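Local atomic coordinates of Adhesin/hemolysin (Burkholderia pseudomallei 1026a, PDB entry 4G6V), a protein that acts as the toxic nuclease, a tRNase, of a contact-dependent growth inhibition system, with which bacteria inhibit closely related neighbours. Residues A[59-64]-A[103-108]. Sequence-based numbering, arbitrary orientation.
Sequences TTRSLI and NYAPAT
R61 reaches from helix 57-74 to the loop that follows strand 99-104, laying its guanidinium against the backbone carbonyl of A105 and the methyl group of A107. It illustrates how a long polar side chain can join a helix to the loop that leaves a strand. The side chain leaves the helix extended (chi1 -173°) and bends at chi3 (54°), which turns the guanidinium to the loop. There A105 O lies at the guanidinium edge, in its plane, and takes a weak hydrogen bond from R61 NH1 (3.4 Å, 155° at the hydrogen). A107 CB sits over one face of the same group, 3.7 Å from R61 NH2. The stronger partner of R61 is D136, which forms a salt bridge with NH1 and probably does more than the carbonyl to set the position of the group.

The nearest CA atoms are those of S62 and A105, 6.3 Å apart. On the strand side of this point CB of N103 is directed toward the helix, and its ND2 stays 4.2 Å from S62 O, too far for a hydrogen bond. N103 bonds instead through OD1 to S69 and through its backbone N to D93, which with nearby E66 belongs to the probable active site of this PDDEXK-type nuclease. Helix 57-74 thus flanks one side of segment 103-108, while Y104 and P106 pack on helix 111-123 and strand 129-133.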
# COMPACT_ATOMS: atom_id res chain seq x y z
N THR A 59 8.40 8.41 -1.50
CA THR A 59 7.68 7.93 -2.69
C THR A 59 8.64 7.42 -3.74
O THR A 59 8.46 6.32 -4.27
CB THR A 59 6.79 9.03 -3.31
OG1 THR A 59 5.65 9.25 -2.47
CG2 THR A 59 6.32 8.64 -4.68
N THR A 60 9.68 8.21 -4.03
CA THR A 60 10.73 7.79 -4.95
C THR A 60 11.31 6.42 -4.59
O THR A 60 11.50 5.58 -5.45
CB THR A 60 11.85 8.85 -5.04
OG1 THR A 60 11.32 10.05 -5.61
CG2 THR A 60 13.00 8.35 -5.93
N ARG A 61 11.57 6.20 -3.30
CA ARG A 61 12.18 4.95 -2.87
C ARG A 61 11.24 3.76 -3.06
O ARG A 61 11.71 2.66 -3.37
CB ARG A 61 12.65 5.06 -1.42
CG ARG A 61 13.45 3.86 -0.94
CD ARG A 61 13.49 3.76 0.59
NE ARG A 61 12.14 3.77 1.18
CZ ARG A 61 11.33 2.71 1.26
NH1 ARG A 61 11.71 1.52 0.79
NH2 ARG A 61 10.13 2.84 1.82
N SER A 62 9.94 3.95 -2.88
CA SER A 62 8.99 2.85 -3.10
C SER A 62 8.88 2.47 -4.58
O SER A 62 8.76 1.30 -4.89
CB SER A 62 7.59 3.13 -2.53
OG SER A 62 7.58 2.98 -1.11
N LEU A 63 8.92 3.45 -5.47
CA LEU A 63 8.92 3.15 -6.91
C LEU A 63 10.25 2.49 -7.35
O LEU A 63 10.23 1.54 -8.13
CB LEU A 63 8.59 4.40 -7.75
CG LEU A 63 7.24 5.05 -7.42
CD1 LEU A 63 6.92 6.14 -8.41
CD2 LEU A 63 6.11 4.01 -7.39
N ILE A 64 11.38 2.97 -6.86
CA ILE A 64 12.66 2.32 -7.12
C ILE A 64 12.53 0.84 -6.78
O ILE A 64 12.76 -0.03 -7.63
CB ILE A 64 13.85 2.92 -6.27
CG1 ILE A 64 14.19 4.33 -6.73
CG2 ILE A 64 15.10 2.10 -6.44
CD1 ILE A 64 14.46 4.41 -8.20
N ASN A 103 3.92 -4.99 -5.36
CA ASN A 103 5.14 -4.80 -4.57
C ASN A 103 4.86 -4.02 -3.30
O ASN A 103 4.09 -3.06 -3.32
CB ASN A 103 6.24 -4.07 -5.38
CG ASN A 103 7.58 -4.00 -4.63
OD1 ASN A 103 8.21 -5.03 -4.38
ND2 ASN A 103 8.03 -2.79 -4.26
N TYR A 104 5.47 -4.44 -2.21
CA TYR A 104 5.38 -3.74 -0.93
C TYR A 104 6.77 -3.73 -0.28
O TYR A 104 7.36 -4.78 0.00
CB TYR A 104 4.32 -4.39 -0.03
CG TYR A 104 4.40 -4.04 1.43
CD1 TYR A 104 4.55 -2.72 1.86
CD2 TYR A 104 4.29 -5.03 2.40
CE1 TYR A 104 4.62 -2.41 3.22
CE2 TYR A 104 4.34 -4.72 3.76
CZ TYR A 104 4.50 -3.42 4.16
OH TYR A 104 4.54 -3.15 5.53
N ALA A 105 7.30 -2.53 -0.09
CA ALA A 105 8.69 -2.40 0.31
C ALA A 105 8.79 -1.70 1.66
O ALA A 105 9.14 -0.54 1.73
CB ALA A 105 9.48 -1.66 -0.75
N PRO A 106 8.48 -2.44 2.73
CA PRO A 106 8.41 -1.89 4.08
C PRO A 106 9.73 -1.25 4.49
O PRO A 106 10.80 -1.83 4.23
CB PRO A 106 8.14 -3.12 4.95
CG PRO A 106 8.68 -4.27 4.15
CD PRO A 106 8.33 -3.91 2.73
N ALA A 107 9.66 -0.07 5.09
CA ALA A 107 10.84 0.57 5.65
C ALA A 107 10.83 0.30 7.15
O ALA A 107 11.87 0.30 7.81
CB ALA A 107 10.84 2.05 5.36
N THR A 108 9.63 0.07 7.68
CA THR A 108 9.47 -0.32 9.07
C THR A 108 10.11 -1.69 9.28
O THR A 108 10.19 -2.52 8.35
CB THR A 108 7.97 -0.41 9.47
OG1 THR A 108 7.87 -0.83 10.84
CG2 THR A 108 7.22 -1.43 8.62